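Local structure of DNA repair protein XRCC1 (Homo sapiens, 3LQC) at residues 2-13 with 40-50; 17-25 with 143-151. The protein acts as a scaffold in DNA single-strand break repair, assembling repair complexes and binding poly-ADP-ribose chains, this chain carrying its N-terminal domain. All blocks are in the same frame, centred on the assembly; numbering follows the deposited sequence.

Interaction 1: residues 2-13 with 40-50; sequences PEIRLRHVVSCS and EKTISVVLQLE. With CO3 (carbonate ion), chain D.
Arg7 and Ser44 meet over a carbonate group whose carbon is modelled covalently on Pro2 N (1.4 Å), the linkage of a carbamate on the chain terminus. Ser44 OG donates to its O1 at 2.6 Å. Arg7 brings the edge of its guanidinium to the same group: NE reaches O1 at 2.9 Å in a nearly straight bond (177° at the hydrogen), and NH2 takes O2 at 2.7 Å. The bend about CG-CD of Arg7 (chi3 -46°) turns that edge toward the anion, while Glu3 and Ile4 backbone atoms lie over one guanidinium face. Nearer its backbone, the Arg7 chain runs alongside Val46, the two pointing the same way, with CD 3.6 Å from Val46 CG2. Lys129 also binds the carbonate, and Glu81 pairs with Arg7 NH2.

Just ahead of the strands Arg5 and Glu40 cross almost at right angles. Arg5 NH2 forms a salt bridge with Glu40 OE2 at 2.8 Å, from above a carboxylate plane turned 85° from the guanidinium, and Arg5 NE bonds weakly to Glu3, so the three make one salt-bridge network. An alanine in place of Glu40 takes the carboxylate away, and the Arg5 guanidinium, left with its weak bond to Glu3, would probably be freer to turn.

Farther along, Val9 CG1 packs against the Gln48 amide, 3.5 Å from NE2. On the reverse face, Val10 and Leu47 lie side by side, and Cys12 SG, disulfide-bonded to Cys20, sits 3.8 Å from Leu49 CD2.

Six backbone hydrogen bonds, from Ser44 N to Leu6 O through to Cys12 N to Gln48 O, hold strands 7-12 and 42-49 parallel. With helices 17-25 and 28-36 in the connection, this is a beta-alpha-beta crossover at the edge of the five-stranded mixed sheet, carrying the carbonate site at its N-terminal end.

Interaction 2: residues 17-25 with 143-151; sequences STHCAENLL and GLSFVRFHS
Thr18 and Phe149 make a direct polar link: Phe149 N donates to Thr18 OG1 at 3.0 Å, with 156° at the hydrogen. The Thr18 hydroxyl stands beside its own backbone N (chi1 -61°), which leaves CG2 on the other branch to touch the Arg148 chain at CG. A second polar link is indirect, one water donating to both Thr18 O and Val147 O.

The apolar contacts follow the helix along the strand. Ala21 CB meets Val147 CG1 at 3.6 Å. One turn on, Leu25 lays CD1 over the backbone of the bulge, 3.8 Å from Phe146 CA, and comes near Leu144 CB too.

The aromatic contact involves Ser17, whose OG lies 3.3 Å from Phe149 CD2 while bonding to Glu53. Thr18 N faces the edge of that ring, in its plane. On the strand itself, the Arg148 guanidinium covers one face of the Phe146 ring.

Helix 17-25 runs antiparallel to strand 146-150, an outer strand of the three-stranded sheet that pairs with strand 57-63. Leu144 and Phe149 reach on to strand 125-133, and Leu24 and Cys20 turn to strand 7-12.

Overall arrangement
The helix of interaction 2 is the next element after the first strand of interaction 1, and the two meet through the Cys12-Cys20 disulfide and the packing of Leu24 on His8 and Val10. Their segments alternate along the chain. Interaction 1 joins neighbouring strands within one sheet: regular backbone bonding runs through its middle, while charged groups gather at its N-terminal end and mostly buried, largely apolar side chains line the face of Val45, Leu47 and Leu49. Interaction 2 sets that helix against a strand of the other sheet, so it relies on apolar and aromatic packing by Ala21, Leu25, Val147 and Phe149, a threonine hydroxyl and a water. Both are partly buried.

Interaction 1: residues 2-13 with 40-50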
loop_
_atom_site.group_PDB
_atom_site.type_symbol
_atom_site.label_atom_id
_atom_site.label_comp_id
_atom_site.label_asym_id
_atom_site.label_seq_id
_atom_site.Cartn_x
_atom_site.Cartn_y
_atom_site.Cartn_z
ATOM N N PRO A 2 -10.435 19.451 -3.572
ATOM C CA PRO A 2 -9.749 19.337 -2.282
ATOM C C PRO A 2 -9.819 20.671 -1.558
ATOM O O PRO A 2 -9.737 20.743 -0.333
ATOM C CB PRO A 2 -8.316 19.023 -2.693
ATOM C CG PRO A 2 -8.210 19.618 -4.075
ATOM C CD PRO A 2 -9.503 19.257 -4.691
ATOM N N GLU A 3 -9.979 21.729 -2.334
ATOM C CA GLU A 3 -10.215 23.055 -1.790
ATOM C C GLU A 3 -10.639 23.918 -2.961
ATOM O O GLU A 3 -10.337 23.596 -4.111
ATOM C CB GLU A 3 -8.973 23.612 -1.096
ATOM C CG GLU A 3 -7.654 23.406 -1.838
ATOM C CD GLU A 3 -6.535 24.229 -1.221
ATOM O OE1 GLU A 3 -5.433 23.699 -0.983
ATOM O OE2 GLU A 3 -6.766 25.427 -0.967
ATOM N N ILE A 4 -11.355 24.999 -2.688
ATOM C CA ILE A 4 -12.040 25.723 -3.761
ATOM C C ILE A 4 -11.112 26.211 -4.888
ATOM O O ILE A 4 -11.488 26.186 -6.064
ATOM C CB ILE A 4 -12.897 26.882 -3.207
ATOM C CG1 ILE A 4 -13.726 27.516 -4.324
ATOM C CG2 ILE A 4 -12.028 27.919 -2.544
ATOM C CD1 ILE A 4 -14.500 26.518 -5.153
ATOM N N ARG A 5 -9.905 26.638 -4.531
ATOM C CA ARG A 5 -8.976 27.198 -5.509
ATOM C C ARG A 5 -8.354 26.123 -6.403
ATOM O O ARG A 5 -7.731 26.438 -7.413
ATOM C CB ARG A 5 -7.882 28.005 -4.812
ATOM C CG ARG A 5 -6.934 27.160 -4.006
ATOM C CD ARG A 5 -5.710 27.947 -3.572
ATOM N NE ARG A 5 -4.655 27.029 -3.162
ATOM C CZ ARG A 5 -3.603 26.710 -3.910
ATOM N NH1 ARG A 5 -3.440 27.254 -5.114
ATOM N NH2 ARG A 5 -2.710 25.845 -3.448
ATOM N N LEU A 6 -8.536 24.859 -6.024
ATOM C CA LEU A 6 -8.044 23.735 -6.814
ATOM C C LEU A 6 -9.192 22.996 -7.482
ATOM O O LEU A 6 -9.011 21.928 -8.057
ATOM C CB LEU A 6 -7.250 22.777 -5.928
ATOM C CG LEU A 6 -5.991 23.452 -5.393
ATOM C CD1 LEU A 6 -5.181 22.523 -4.517
ATOM C CD2 LEU A 6 -5.182 23.956 -6.590
ATOM N N ARG A 7 -10.376 23.584 -7.413
ATOM C CA ARG A 7 -11.582 22.926 -7.878
ATOM C C ARG A 7 -12.232 23.709 -9.012
ATOM O O ARG A 7 -12.541 24.881 -8.861
ATOM C CB ARG A 7 -12.544 22.795 -6.707
ATOM C CG ARG A 7 -13.874 22.196 -7.041
ATOM C CD ARG A 7 -14.793 22.324 -5.836
ATOM N NE ARG A 7 -14.121 21.934 -4.602
ATOM C CZ ARG A 7 -14.282 22.557 -3.441
ATOM N NH1 ARG A 7 -15.084 23.612 -3.354
ATOM N NH2 ARG A 7 -13.625 22.140 -2.367
ATOM N N HIS A 8 -12.428 23.054 -10.148
ATOM C CA HIS A 8 -13.163 23.641 -11.258
ATOM C C HIS A 8 -14.597 23.127 -11.262
ATOM O O HIS A 8 -14.850 21.966 -11.585
ATOM C CB HIS A 8 -12.484 23.304 -12.584
ATOM C CG HIS A 8 -12.898 24.189 -13.718
ATOM N ND1 HIS A 8 -13.511 23.706 -14.853
ATOM C CD2 HIS A 8 -12.777 25.526 -13.896
ATOM C CE1 HIS A 8 -13.750 24.707 -15.682
ATOM N NE2 HIS A 8 -13.315 25.822 -15.126
ATOM N N VAL A 9 -15.528 24.000 -10.891
ATOM C CA VAL A 9 -16.940 23.654 -10.818
ATOM C C VAL A 9 -17.654 24.026 -12.119
ATOM O O VAL A 9 -17.475 25.127 -12.643
ATOM C CB VAL A 9 -17.611 24.369 -9.622
ATOM C CG1 VAL A 9 -19.032 23.873 -9.412
ATOM C CG2 VAL A 9 -16.786 24.152 -8.356
ATOM N N VAL A 10 -18.446 23.106 -12.656
ATOM C CA VAL A 10 -19.270 23.434 -13.811
ATOM C C VAL A 10 -20.673 22.861 -13.712
ATOM O O VAL A 10 -20.900 21.833 -13.063
ATOM C CB VAL A 10 -18.651 22.967 -15.150
ATOM C CG1 VAL A 10 -17.215 23.442 -15.270
ATOM C CG2 VAL A 10 -18.758 21.460 -15.300
ATOM N N SER A 11 -21.601 23.541 -14.380
ATOM C CA SER A 11 -22.980 23.091 -14.519
ATOM C C SER A 11 -23.139 22.243 -15.770
ATOM O O SER A 11 -22.676 22.615 -16.842
ATOM C CB SER A 11 -23.919 24.295 -14.600
ATOM O OG SER A 11 -23.670 25.181 -13.521
ATOM N N CYS A 12 -23.799 21.100 -15.619
ATOM C CA CYS A 12 -24.039 20.172 -16.721
ATOM C C CYS A 12 -25.497 20.242 -17.112
ATOM O O CYS A 12 -26.270 19.317 -16.838
ATOM C CB CYS A 12 -23.726 18.743 -16.285
ATOM S SG CYS A 12 -22.119 18.553 -15.529
ATOM N N SER A 13 -25.879 21.336 -17.753
ATOM C CA SER A 13 -27.291 21.630 -17.919
ATOM C C SER A 13 -28.035 20.611 -18.759
ATOM O O SER A 13 -28.759 19.769 -18.226
ATOM C CB SER A 13 -27.474 23.035 -18.467
ATOM O OG SER A 13 -27.037 23.965 -17.492
ATOM N N GLU A 40 0.588 22.782 -9.298
ATOM C CA GLU A 40 -0.242 22.312 -8.204
ATOM C C GLU A 40 -0.268 20.784 -8.106
ATOM O O GLU A 40 -0.387 20.094 -9.116
ATOM C CB GLU A 40 -1.657 22.845 -8.386
ATOM C CG GLU A 40 -2.279 23.297 -7.101
ATOM C CD GLU A 40 -1.613 24.535 -6.541
ATOM O OE1 GLU A 40 -1.483 25.535 -7.274
ATOM O OE2 GLU A 40 -1.230 24.505 -5.359
ATOM N N LYS A 41 -0.162 20.271 -6.882
ATOM C CA LYS A 41 -0.076 18.830 -6.616
ATOM C C LYS A 41 -1.400 18.095 -6.813
ATOM O O LYS A 41 -1.419 16.880 -7.041
ATOM C CB LYS A 41 0.409 18.582 -5.186
ATOM C CG LYS A 41 1.881 18.889 -4.965
ATOM C CD LYS A 41 2.206 18.997 -3.483
ATOM C CE LYS A 41 3.666 19.379 -3.276
ATOM N NZ LYS A 41 3.958 19.761 -1.862
ATOM N N THR A 42 -2.509 18.815 -6.709
ATOM C CA THR A 42 -3.809 18.196 -6.914
ATOM C C THR A 42 -4.828 19.185 -7.455
ATOM O O THR A 42 -4.808 20.360 -7.102
ATOM C CB THR A 42 -4.342 17.541 -5.616
ATOM O OG1 THR A 42 -5.747 17.325 -5.744
ATOM C CG2 THR A 42 -4.107 18.435 -4.424
ATOM N N ILE A 43 -5.712 18.706 -8.325
ATOM C CA ILE A 43 -6.819 19.516 -8.815
ATOM C C ILE A 43 -8.063 18.654 -8.877
ATOM O O ILE A 43 -7.967 17.438 -8.997
ATOM C CB ILE A 43 -6.561 20.061 -10.236
ATOM C CG1 ILE A 43 -6.328 18.900 -11.202
ATOM C CG2 ILE A 43 -5.382 21.028 -10.250
ATOM C CD1 ILE A 43 -6.751 19.193 -12.593
ATOM N N SER A 44 -9.233 19.276 -8.802
ATOM C CA SER A 44 -10.481 18.560 -9.029
ATOM C C SER A 44 -11.384 19.323 -9.982
ATOM O O SER A 44 -11.250 20.535 -10.147
ATOM C CB SER A 44 -11.218 18.369 -7.719
ATOM O OG SER A 44 -11.496 19.631 -7.149
ATOM N N VAL A 45 -12.295 18.604 -10.623
ATOM C CA VAL A 45 -13.419 19.236 -11.289
ATOM C C VAL A 45 -14.684 18.745 -10.604
ATOM O O VAL A 45 -14.745 17.609 -10.134
ATOM C CB VAL A 45 -13.494 18.892 -12.796
ATOM C CG1 VAL A 45 -12.290 19.439 -13.543
ATOM C CG2 VAL A 45 -13.608 17.407 -12.991
ATOM N N VAL A 46 -15.685 19.609 -10.523
ATOM C CA VAL A 46 -16.970 19.204 -9.991
ATOM C C VAL A 46 -18.032 19.353 -11.063
ATOM O O VAL A 46 -18.168 20.412 -11.677
ATOM C CB VAL A 46 -17.364 20.013 -8.751
ATOM C CG1 VAL A 46 -18.845 19.797 -8.428
ATOM C CG2 VAL A 46 -16.499 19.615 -7.569
ATOM N N LEU A 47 -18.758 18.266 -11.300
ATOM C CA LEU A 47 -19.879 18.274 -12.219
ATOM C C LEU A 47 -21.148 18.468 -11.412
ATOM O O LEU A 47 -21.496 17.634 -10.574
ATOM C CB LEU A 47 -19.978 16.958 -12.991
ATOM C CG LEU A 47 -18.773 16.387 -13.740
ATOM C CD1 LEU A 47 -19.176 15.064 -14.388
ATOM C CD2 LEU A 47 -18.231 17.362 -14.775
ATOM N N GLN A 48 -21.813 19.587 -11.657
ATOM C CA GLN A 48 -23.111 19.872 -11.078
ATOM C C GLN A 48 -24.195 19.376 -12.026
ATOM O O GLN A 48 -24.460 19.985 -13.060
ATOM C CB GLN A 48 -23.263 21.372 -10.870
ATOM C CG GLN A 48 -22.341 21.927 -9.812
ATOM C CD GLN A 48 -22.560 23.407 -9.591
ATOM O OE1 GLN A 48 -22.874 24.147 -10.529
ATOM N NE2 GLN A 48 -22.395 23.850 -8.352
ATOM N N LEU A 49 -24.808 18.259 -11.675
ATOM C CA LEU A 49 -25.804 17.645 -12.529
ATOM C C LEU A 49 -27.174 18.265 -12.302
ATOM O O LEU A 49 -27.545 18.573 -11.170
ATOM C CB LEU A 49 -25.858 16.145 -12.261
ATOM C CG LEU A 49 -24.509 15.441 -12.311
ATOM C CD1 LEU A 49 -24.712 13.956 -12.067
ATOM C CD2 LEU A 49 -23.850 15.682 -13.644
ATOM N N GLU A 50 -27.916 18.456 -13.388
ATOM C CA GLU A 50 -29.266 18.993 -13.298
ATOM C C GLU A 50 -30.200 17.914 -12.757
ATOM O O GLU A 50 -31.053 18.172 -11.913
ATOM C CB GLU A 50 -29.745 19.478 -14.666
ATOM C CG GLU A 50 -30.888 20.476 -14.595
ATOM C CD GLU A 50 -31.515 20.760 -15.953
ATOM O OE1 GLU A 50 -30.881 20.466 -16.991
ATOM O OE2 GLU A 50 -32.650 21.280 -15.978
HETATM C C CO3 D . -11.785 19.490 -3.411
HETATM O O1 CO3 D . -12.239 19.667 -4.616
HETATM O O2 CO3 D . -12.590 19.633 -2.397
#

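Interaction 2: residues 17-25 with 143-151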
loop_
_atom_site.group_PDB
_atom_site.type_symbol
_atom_site.label_atom_id
_atom_site.label_comp_id
_atom_site.label_asym_id
_atom_site.label_seq_id
_atom_site.Cartn_x
_atom_site.Cartn_y
_atom_site.Cartn_z
ATOM N N SER A 17 -23.591 13.582 -16.864
ATOM C CA SER A 17 -22.217 13.608 -16.363
ATOM C C SER A 17 -21.169 13.294 -17.432
ATOM O O SER A 17 -20.185 14.018 -17.587
ATOM C CB SER A 17 -22.084 12.604 -15.229
ATOM O OG SER A 17 -22.479 11.326 -15.684
ATOM N N THR A 18 -21.386 12.210 -18.162
ATOM C CA THR A 18 -20.469 11.801 -19.221
ATOM C C THR A 18 -20.277 12.880 -20.285
ATOM O O THR A 18 -19.148 13.175 -20.673
ATOM C CB THR A 18 -20.944 10.507 -19.889
ATOM O OG1 THR A 18 -20.980 9.456 -18.914
ATOM C CG2 THR A 18 -20.016 10.126 -21.031
ATOM N N HIS A 19 -21.375 13.467 -20.756
ATOM C CA HIS A 19 -21.303 14.504 -21.788
ATOM C C HIS A 19 -20.701 15.790 -21.229
ATOM O O HIS A 19 -19.941 16.495 -21.895
ATOM C CB HIS A 19 -22.696 14.793 -22.353
ATOM C CG HIS A 19 -23.072 13.937 -23.522
ATOM N ND1 HIS A 19 -23.492 12.630 -23.386
ATOM C CD2 HIS A 19 -23.102 14.205 -24.850
ATOM C CE1 HIS A 19 -23.760 12.129 -24.580
ATOM N NE2 HIS A 19 -23.531 13.063 -25.485
ATOM N N CYS A 20 -21.061 16.089 -19.989
ATOM C CA CYS A 20 -20.565 17.270 -19.311
ATOM C C CYS A 20 -19.042 17.204 -19.169
ATOM O O CYS A 20 -18.337 18.174 -19.458
ATOM C CB CYS A 20 -21.231 17.392 -17.948
ATOM S SG CYS A 20 -20.969 18.960 -17.154
ATOM N N ALA A 21 -18.541 16.048 -18.742
ATOM C CA ALA A 21 -17.098 15.833 -18.618
ATOM C C ALA A 21 -16.366 15.975 -19.954
ATOM O O ALA A 21 -15.395 16.729 -20.068
ATOM C CB ALA A 21 -16.813 14.470 -17.999
ATOM N N GLU A 22 -16.834 15.248 -20.962
ATOM C CA GLU A 22 -16.180 15.268 -22.259
ATOM C C GLU A 22 -16.047 16.693 -22.750
ATOM O O GLU A 22 -14.990 17.099 -23.227
ATOM C CB GLU A 22 -16.959 14.433 -23.265
ATOM C CG GLU A 22 -16.453 14.558 -24.685
ATOM C CD GLU A 22 -17.103 13.547 -25.601
ATOM O OE1 GLU A 22 -16.573 13.322 -26.709
ATOM O OE2 GLU A 22 -18.138 12.967 -25.202
ATOM N N ASN A 23 -17.125 17.453 -22.617
ATOM C CA ASN A 23 -17.123 18.853 -23.008
ATOM C C ASN A 23 -16.263 19.723 -22.102
ATOM O O ASN A 23 -15.651 20.690 -22.550
ATOM C CB ASN A 23 -18.550 19.386 -23.040
ATOM C CG ASN A 23 -19.274 19.004 -24.302
ATOM O OD1 ASN A 23 -18.668 18.924 -25.371
ATOM N ND2 ASN A 23 -20.579 18.766 -24.193
ATOM N N LEU A 24 -16.228 19.389 -20.819
ATOM C CA LEU A 24 -15.417 20.155 -19.894
ATOM C C LEU A 24 -13.963 20.000 -20.281
ATOM O O LEU A 24 -13.254 20.979 -20.419
ATOM C CB LEU A 24 -15.627 19.692 -18.445
ATOM C CG LEU A 24 -14.740 20.334 -17.363
ATOM C CD1 LEU A 24 -14.740 21.854 -17.475
ATOM C CD2 LEU A 24 -15.196 19.923 -15.981
ATOM N N LEU A 25 -13.533 18.758 -20.471
ATOM C CA LEU A 25 -12.119 18.455 -20.623
ATOM C C LEU A 25 -11.514 19.052 -21.893
ATOM O O LEU A 25 -10.345 19.430 -21.910
ATOM C CB LEU A 25 -11.894 16.946 -20.558
ATOM C CG LEU A 25 -12.104 16.353 -19.158
ATOM C CD1 LEU A 25 -12.114 14.831 -19.174
ATOM C CD2 LEU A 25 -11.046 16.869 -18.197
ATOM N N GLY A 143 -4.199 15.627 -15.569
ATOM C CA GLY A 143 -5.620 15.523 -15.315
ATOM C C GLY A 143 -6.123 14.222 -15.898
ATOM O O GLY A 143 -5.498 13.174 -15.716
ATOM N N LEU A 144 -7.245 14.288 -16.608
ATOM C CA LEU A 144 -7.804 13.111 -17.264
ATOM C C LEU A 144 -7.942 13.342 -18.750
ATOM O O LEU A 144 -8.160 14.467 -19.189
ATOM C CB LEU A 144 -9.182 12.780 -16.697
ATOM C CG LEU A 144 -9.207 12.395 -15.222
ATOM C CD1 LEU A 144 -10.562 11.816 -14.860
ATOM C CD2 LEU A 144 -8.089 11.400 -14.948
ATOM N N SER A 145 -7.824 12.271 -19.527
ATOM C CA SER A 145 -8.196 12.338 -20.933
ATOM C C SER A 145 -9.700 12.219 -21.020
ATOM O O SER A 145 -10.346 12.893 -21.811
ATOM C CB SER A 145 -7.530 11.224 -21.734
ATOM O OG SER A 145 -6.159 11.524 -21.907
ATOM N N PHE A 146 -10.256 11.362 -20.181
ATOM C CA PHE A 146 -11.686 11.171 -20.172
ATOM C C PHE A 146 -12.141 10.501 -18.892
ATOM O O PHE A 146 -11.375 9.816 -18.219
ATOM C CB PHE A 146 -12.131 10.366 -21.399
ATOM C CG PHE A 146 -11.663 8.936 -21.399
ATOM C CD1 PHE A 146 -12.286 7.988 -20.605
ATOM C CD2 PHE A 146 -10.609 8.542 -22.205
ATOM C CE1 PHE A 146 -11.867 6.676 -20.603
ATOM C CE2 PHE A 146 -10.179 7.228 -22.210
ATOM C CZ PHE A 146 -10.812 6.291 -21.412
ATOM N N VAL A 147 -13.394 10.737 -18.544
ATOM C CA VAL A 147 -14.046 9.988 -17.491
ATOM C C VAL A 147 -15.465 9.735 -17.970
ATOM O O VAL A 147 -16.133 10.647 -18.468
ATOM C CB VAL A 147 -14.040 10.747 -16.144
ATOM C CG1 VAL A 147 -14.523 12.184 -16.329
ATOM C CG2 VAL A 147 -14.886 10.010 -15.118
ATOM N N ARG A 148 -15.907 8.489 -17.867
ATOM C CA ARG A 148 -17.254 8.129 -18.280
ATOM C C ARG A 148 -18.010 7.487 -17.132
ATOM O O ARG A 148 -17.469 6.668 -16.388
ATOM C CB ARG A 148 -17.224 7.188 -19.477
ATOM C CG ARG A 148 -16.734 7.844 -20.734
ATOM C CD ARG A 148 -16.253 6.820 -21.738
ATOM N NE ARG A 148 -15.425 7.461 -22.752
ATOM C CZ ARG A 148 -14.403 6.867 -23.361
ATOM N NH1 ARG A 148 -14.074 5.608 -23.055
ATOM N NH2 ARG A 148 -13.706 7.536 -24.272
ATOM N N PHE A 149 -19.266 7.883 -16.992
ATOM C CA PHE A 149 -20.131 7.330 -15.974
ATOM C C PHE A 149 -21.260 6.590 -16.658
ATOM O O PHE A 149 -21.881 7.100 -17.586
ATOM C CB PHE A 149 -20.661 8.443 -15.078
ATOM C CG PHE A 149 -19.587 9.350 -14.570
ATOM C CD1 PHE A 149 -18.827 8.994 -13.468
ATOM C CD2 PHE A 149 -19.316 10.548 -15.207
ATOM C CE1 PHE A 149 -17.826 9.825 -13.005
ATOM C CE2 PHE A 149 -18.322 11.382 -14.747
ATOM C CZ PHE A 149 -17.572 11.019 -13.649
ATOM N N HIS A 150 -21.496 5.366 -16.209
ATOM C CA HIS A 150 -22.527 4.532 -16.791
ATOM C C HIS A 150 -23.707 4.419 -15.845
ATOM O O HIS A 150 -23.544 4.159 -14.651
ATOM C CB HIS A 150 -21.960 3.162 -17.153
ATOM C CG HIS A 150 -20.793 3.230 -18.085
ATOM N ND1 HIS A 150 -20.932 3.485 -19.434
ATOM C CD2 HIS A 150 -19.464 3.099 -17.863
ATOM C CE1 HIS A 150 -19.742 3.499 -20.003
ATOM N NE2 HIS A 150 -18.833 3.267 -19.073
ATOM N N SER A 151 -24.896 4.625 -16.397
ATOM C CA SER A 151 -26.110 4.685 -15.607
ATOM C C SER A 151 -27.194 3.824 -16.249
ATOM O O SER A 151 -27.182 3.607 -17.461
ATOM C CB SER A 151 -26.569 6.140 -15.509
ATOM O OG SER A 151 -25.456 7.006 -15.310
HETATM O O HOH W 1 -16.572 11.597 -20.763
#